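Local atomic coordinates of predicted metal-dependent phosphohydrolase (PDB entry 3KH1), a protein that probably acts as a metal-dependent phosphohydrolase of the HD-domain family, perhaps removing phosphate from deoxynucleoside 5'-monophosphates. Residues D84-D89 and K158-T163; R173-S178 and Y184-V189. One frame throughout, in Å; residues are numbered along the deposited sequence.

Overall arrangement
Interaction 1 joins two loops that are distant in sequence through aromatic rings and a valine, with no direct hydrogen bond between them and a water at the margin. Interaction 2, by contrast, pairs consecutive helices, 164-177 and 179-195, through a buried isoleucine–alanine touch beside a salt bridge on the partly exposed flank. Both are only partly buried, and their centres lie about 19 Å apart. Helix 164-177 connects them: it starts just after 158-163 and reaches into 173-178, and Ile87 CD1 packs against Arg173 NH1 at 4.1 Å.

Interaction 1 (D84-D89 and K158-T163); sequences DTFIHD and KPHGVT
Phe86 and His160 lean against each other with their ring planes at 39° and their centroids 4.4 Å apart, an oblique aromatic pair. The outer end of the phenyl ring does the touching: Phe86 CE2 comes within 3.7 Å of His160 CG, and Phe86 CZ lies over one face of the imidazole, toward its rim. With CG anti to the backbone nitrogen (chi1 -177°), the Phe86 side chain reaches across to the 158-163 loop. Val162 fills in beside it, its CG2 at the edge of the phenyl ring, 4.2 Å from Phe86 CZ, and also 3.7 Å from His88 CD2. The other methyl, Val162 CG1, sits over one face of the His88 imidazole, 4.0 Å from the ring centroid, in a CH-pi contact.

Polar groups meet only indirectly across the same seam. A water is hydrogen-bonded to His160 ND1 at 2.9 Å, in the plane of that ring; Gln29 holds His160 NE2, so both imidazole nitrogens have partners. An alanine in place of Phe86 would probably open a gap between the loops, leaving one face of His160 and a methyl of Val162 without their aromatic neighbour.

A calcium ion is bound about 4 Å from the Phe86 side chain. Both loops belong to the HD domain. The 84-89 segment, which contains a type I turn from Phe86 to Asp89, runs between helices 79-82 and 96-108, whereas 158-163 leads into helix 164-177, where Leu170 and Lys166 meet His88 and Val167 meets Val162.

Interaction 2 (R173-S178 and Y184-V189); sequences RIEAGS and YARALV
Arg186 and Glu175 reach toward each other from neighbouring helices and close a salt bridge, Arg186 NH1 donating to Glu175 OE1 at 2.7 Å with an N-H...O angle of 162°. The two flat groups are not coplanar: the carboxylate and guanidinium planes stand 63° apart. Glu175 OE1 lies at the edge of the guanidinium, almost in its plane, yet the donor approaches that oxygen from well above the carboxylate plane. Both side chains bend to meet, Glu175 at its second torsion (chi2 79°) and Arg186 at its third. A water completes the link by donating to Glu175 OE2 at 2.6 Å and accepting from Arg186 NH2 at 2.9 Å. Glu175 is therefore held through both carboxylate oxygens and Arg186 through NH1 and NH2, which probably limits rotation of the two groups.

The contact belongs to a helical hairpin within the mostly helical fold of this HD-family protein. The two helices are joined through Ser178, which sits at the N-cap of helix 179-195, where Ser178 OG accepts from Leu181 N; at the same junction Ile174 O accepts from both Gly177 N and Ser178 N.

Inside the hairpin, Ala185 offers its one methyl to the end of Ile174, with Ile174 CD1 and Ala185 CB 3.8 Å apart. The short alanine side chain receives the longer isoleucine branch where the backbones come nearest, the CA atoms of Ile174 and Ala185 being 7.7 Å apart. Leu171 of the first helix also touches Ala185 and Arg186, while Ile174 packs as well on Arg142 and Leu146 of helix 132-151.

Interaction 1 (D84-D89 and K158-T163)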
loop_
_atom_site.group_PDB
_atom_site.type_symbol
_atom_site.label_atom_id
_atom_site.label_comp_id
_atom_site.label_asym_id
_atom_site.label_seq_id
_atom_site.Cartn_x
_atom_site.Cartn_y
_atom_site.Cartn_z
ATOM N N ASP A 84 2.019 -16.875 2.386
ATOM C CA ASP A 84 3.199 -16.334 2.979
ATOM C C ASP A 84 4.058 -17.468 3.541
ATOM O O ASP A 84 3.538 -18.498 4.001
ATOM C CB ASP A 84 2.802 -15.390 4.119
ATOM C CG ASP A 84 4.002 -14.770 4.810
ATOM O OD1 ASP A 84 4.685 -14.020 4.119
ATOM O OD2 ASP A 84 4.244 -15.025 6.000
ATOM N N THR A 85 5.377 -17.270 3.461
ATOM C CA THR A 85 6.339 -18.163 4.060
ATOM C C THR A 85 7.180 -17.355 5.039
ATOM O O THR A 85 7.844 -16.402 4.630
ATOM C CB THR A 85 7.282 -18.769 2.955
ATOM O OG1 THR A 85 6.520 -19.409 1.879
ATOM C CG2 THR A 85 8.207 -19.807 3.580
ATOM N N PHE A 86 7.186 -17.735 6.308
ATOM C CA PHE A 86 7.984 -17.019 7.309
ATOM C C PHE A 86 9.460 -17.194 6.963
ATOM O O PHE A 86 9.884 -18.282 6.623
ATOM C CB PHE A 86 7.671 -17.565 8.674
ATOM C CG PHE A 86 8.385 -16.869 9.803
ATOM C CD1 PHE A 86 8.322 -15.497 9.960
ATOM C CD2 PHE A 86 9.110 -17.612 10.698
ATOM C CE1 PHE A 86 8.950 -14.882 11.043
ATOM C CE2 PHE A 86 9.761 -17.033 11.771
ATOM C CZ PHE A 86 9.666 -15.650 11.959
ATOM N N ILE A 87 10.212 -16.108 7.028
ATOM C CA ILE A 87 11.580 -16.086 6.523
ATOM C C ILE A 87 12.461 -17.138 7.163
ATOM O O ILE A 87 13.332 -17.692 6.501
ATOM C CB ILE A 87 12.178 -14.640 6.698
ATOM C CG1 ILE A 87 13.565 -14.525 6.070
ATOM C CG2 ILE A 87 12.267 -14.253 8.195
ATOM C CD1 ILE A 87 13.565 -14.359 4.653
ATOM N N HIS A 88 12.236 -17.445 8.439
ATOM C CA HIS A 88 13.042 -18.424 9.157
ATOM C C HIS A 88 12.531 -19.872 9.086
ATOM O O HIS A 88 13.147 -20.787 9.652
ATOM C CB HIS A 88 13.206 -17.983 10.612
ATOM C CG HIS A 88 13.866 -16.642 10.756
ATOM N ND1 HIS A 88 15.165 -16.398 10.349
ATOM C CD2 HIS A 88 13.397 -15.464 11.226
ATOM C CE1 HIS A 88 15.463 -15.129 10.585
ATOM N NE2 HIS A 88 14.406 -14.536 11.100
ATOM N N ASP A 89 11.453 -20.086 8.347
ATOM C CA ASP A 89 10.875 -21.423 8.184
ATOM C C ASP A 89 11.516 -22.143 6.983
ATOM O O ASP A 89 11.098 -21.959 5.803
ATOM C CB ASP A 89 9.353 -21.326 7.998
ATOM C CG ASP A 89 8.586 -21.221 9.322
ATOM O OD1 ASP A 89 9.182 -21.372 10.413
ATOM O OD2 ASP A 89 7.351 -21.001 9.249
ATOM N N LYS A 158 10.423 -14.390 19.678
ATOM C CA LYS A 158 10.424 -15.363 20.772
ATOM C C LYS A 158 9.564 -16.604 20.505
ATOM O O LYS A 158 10.016 -17.721 20.674
ATOM C CB LYS A 158 10.085 -14.690 22.113
ATOM C CG LYS A 158 11.178 -13.769 22.617
ATOM C CD LYS A 158 10.718 -12.821 23.706
ATOM C CE LYS A 158 10.293 -13.509 24.976
ATOM N NZ LYS A 158 9.841 -12.488 26.009
ATOM N N PRO A 159 8.320 -16.416 20.045
ATOM C CA PRO A 159 7.517 -17.612 19.807
ATOM C C PRO A 159 8.051 -18.498 18.713
ATOM O O PRO A 159 7.826 -19.687 18.728
ATOM C CB PRO A 159 6.135 -17.045 19.449
ATOM C CG PRO A 159 6.120 -15.733 20.164
ATOM C CD PRO A 159 7.497 -15.193 19.972
ATOM N N HIS A 160 8.804 -17.912 17.803
ATOM C CA HIS A 160 9.376 -18.672 16.715
ATOM C C HIS A 160 10.821 -19.113 16.961
ATOM O O HIS A 160 11.391 -19.743 16.063
ATOM C CB HIS A 160 9.324 -17.885 15.424
ATOM C CG HIS A 160 7.946 -17.732 14.876
ATOM N ND1 HIS A 160 7.367 -18.670 14.026
ATOM C CD2 HIS A 160 6.994 -16.795 15.121
ATOM C CE1 HIS A 160 6.135 -18.271 13.736
ATOM N NE2 HIS A 160 5.878 -17.153 14.391
ATOM N N GLY A 161 11.385 -18.854 18.130
ATOM C CA GLY A 161 12.732 -19.328 18.410
ATOM C C GLY A 161 13.809 -18.648 17.592
ATOM O O GLY A 161 14.871 -19.266 17.339
ATOM N N VAL A 162 13.602 -17.398 17.209
ATOM C CA VAL A 162 14.597 -16.694 16.380
ATOM C C VAL A 162 15.730 -16.256 17.301
ATOM O O VAL A 162 15.504 -15.832 18.421
ATOM C CB VAL A 162 14.016 -15.491 15.625
ATOM C CG1 VAL A 162 15.065 -14.854 14.666
ATOM C CG2 VAL A 162 12.767 -15.902 14.837
ATOM N N THR A 163 16.957 -16.424 16.850
ATOM C CA THR A 163 18.144 -16.091 17.632
ATOM C C THR A 163 18.903 -14.951 16.937
ATOM O O THR A 163 18.655 -14.648 15.777
ATOM C CB THR A 163 19.101 -17.283 17.668
ATOM O OG1 THR A 163 19.439 -17.650 16.329
ATOM C CG2 THR A 163 18.499 -18.502 18.415
HETATM O O HOH W 1 9.014 -20.838 12.906
#

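Interaction 2 (R173-S178 and Y184-V189)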
loop_
_atom_site.group_PDB
_atom_site.type_symbol
_atom_site.label_atom_id
_atom_site.label_comp_id
_atom_site.label_asym_id
_atom_site.label_seq_id
_atom_site.Cartn_x
_atom_site.Cartn_y
_atom_site.Cartn_z
ATOM N N ARG A 173 21.462 -7.973 4.029
ATOM C CA ARG A 173 20.530 -7.538 2.993
ATOM C C ARG A 173 20.117 -6.083 3.180
ATOM O O ARG A 173 19.826 -5.387 2.210
ATOM C CB ARG A 173 19.325 -8.466 2.911
ATOM C CG ARG A 173 19.661 -9.807 2.300
ATOM C CD ARG A 173 18.643 -10.897 2.535
ATOM N NE ARG A 173 17.383 -10.619 1.903
ATOM C CZ ARG A 173 16.393 -11.495 1.804
ATOM N NH1 ARG A 173 16.525 -12.724 2.314
ATOM N NH2 ARG A 173 15.251 -11.145 1.223
ATOM N N ILE A 174 20.029 -5.622 4.419
ATOM C CA ILE A 174 19.770 -4.217 4.694
ATOM C C ILE A 174 21.001 -3.392 4.305
ATOM O O ILE A 174 20.902 -2.376 3.594
ATOM C CB ILE A 174 19.321 -4.001 6.145
ATOM C CG1 ILE A 174 18.095 -4.900 6.467
ATOM C CG2 ILE A 174 19.008 -2.530 6.375
ATOM C CD1 ILE A 174 17.668 -4.850 7.934
ATOM N N GLU A 175 22.165 -3.838 4.752
ATOM C CA GLU A 175 23.423 -3.166 4.435
ATOM C C GLU A 175 23.612 -3.017 2.941
ATOM O O GLU A 175 24.121 -1.999 2.496
ATOM C CB GLU A 175 24.594 -3.966 5.029
ATOM C CG GLU A 175 25.912 -3.291 4.958
ATOM C CD GLU A 175 26.145 -2.230 6.029
ATOM O OE1 GLU A 175 25.233 -1.969 6.855
ATOM O OE2 GLU A 175 27.257 -1.626 6.029
ATOM N N ALA A 176 23.212 -4.027 2.186
ATOM C CA ALA A 176 23.375 -4.005 0.745
ATOM C C ALA A 176 22.589 -2.874 0.073
ATOM O O ALA A 176 22.985 -2.416 -1.020
ATOM C CB ALA A 176 23.031 -5.386 0.137
ATOM N N GLY A 177 21.499 -2.415 0.699
ATOM C CA GLY A 177 20.697 -1.308 0.196
ATOM C C GLY A 177 21.062 0.045 0.763
ATOM O O GLY A 177 20.885 1.057 0.109
ATOM N N SER A 178 21.550 0.076 2.010
ATOM C CA SER A 178 21.927 1.309 2.678
ATOM C C SER A 178 22.816 0.996 3.872
ATOM O O SER A 178 22.376 0.344 4.804
ATOM C CB SER A 178 20.703 2.063 3.206
ATOM O OG SER A 178 21.093 3.148 4.021
ATOM N N TYR A 184 21.740 1.210 11.537
ATOM C CA TYR A 184 20.583 1.364 12.415
ATOM C C TYR A 184 20.050 0.037 12.853
ATOM O O TYR A 184 19.793 -0.211 14.034
ATOM C CB TYR A 184 19.517 2.216 11.746
ATOM C CG TYR A 184 18.329 2.470 12.615
ATOM C CD1 TYR A 184 17.246 1.608 12.619
ATOM C CD2 TYR A 184 18.297 3.561 13.475
ATOM C CE1 TYR A 184 16.183 1.816 13.486
ATOM C CE2 TYR A 184 17.186 3.792 14.279
ATOM C CZ TYR A 184 16.147 2.909 14.287
ATOM O OH TYR A 184 15.056 3.129 15.101
ATOM N N ALA A 185 19.851 -0.835 11.877
ATOM C CA ALA A 185 19.314 -2.148 12.133
ATOM C C ALA A 185 20.191 -2.943 13.076
ATOM O O ALA A 185 19.665 -3.592 13.983
ATOM C CB ALA A 185 19.112 -2.898 10.843
ATOM N N ARG A 186 21.501 -2.959 12.862
ATOM C CA ARG A 186 22.388 -3.651 13.779
ATOM C C ARG A 186 22.305 -3.093 15.218
ATOM O O ARG A 186 22.314 -3.842 16.180
ATOM C CB ARG A 186 23.867 -3.619 13.306
ATOM C CG ARG A 186 24.167 -4.458 12.064
ATOM C CD ARG A 186 25.668 -4.568 11.797
ATOM N NE ARG A 186 26.249 -3.220 11.558
ATOM C CZ ARG A 186 26.231 -2.558 10.393
ATOM N NH1 ARG A 186 25.682 -3.081 9.312
ATOM N NH2 ARG A 186 26.770 -1.356 10.320
ATOM N N ALA A 187 22.240 -1.779 15.352
ATOM C CA ALA A 187 22.145 -1.160 16.690
ATOM C C ALA A 187 20.794 -1.525 17.345
ATOM O O ALA A 187 20.706 -1.821 18.517
ATOM C CB ALA A 187 22.303 0.355 16.574
ATOM N N LEU A 188 19.730 -1.581 16.547
ATOM C CA LEU A 188 18.417 -1.963 17.045
ATOM C C LEU A 188 18.442 -3.386 17.556
ATOM O O LEU A 188 17.913 -3.690 18.627
ATOM C CB LEU A 188 17.369 -1.818 15.916
ATOM C CG LEU A 188 15.891 -1.935 16.285
ATOM C CD1 LEU A 188 15.415 -0.692 17.079
ATOM C CD2 LEU A 188 15.048 -2.145 15.034
ATOM N N VAL A 189 19.062 -4.286 16.776
ATOM C CA VAL A 189 19.129 -5.691 17.171
ATOM C C VAL A 189 20.029 -5.879 18.397
ATOM O O VAL A 189 19.699 -6.636 19.286
ATOM C CB VAL A 189 19.601 -6.520 15.941
ATOM C CG1 VAL A 189 19.967 -7.955 16.330
ATOM C CG2 VAL A 189 18.494 -6.499 14.849
HETATM O O HOH W 2 26.769 0.122 7.869
#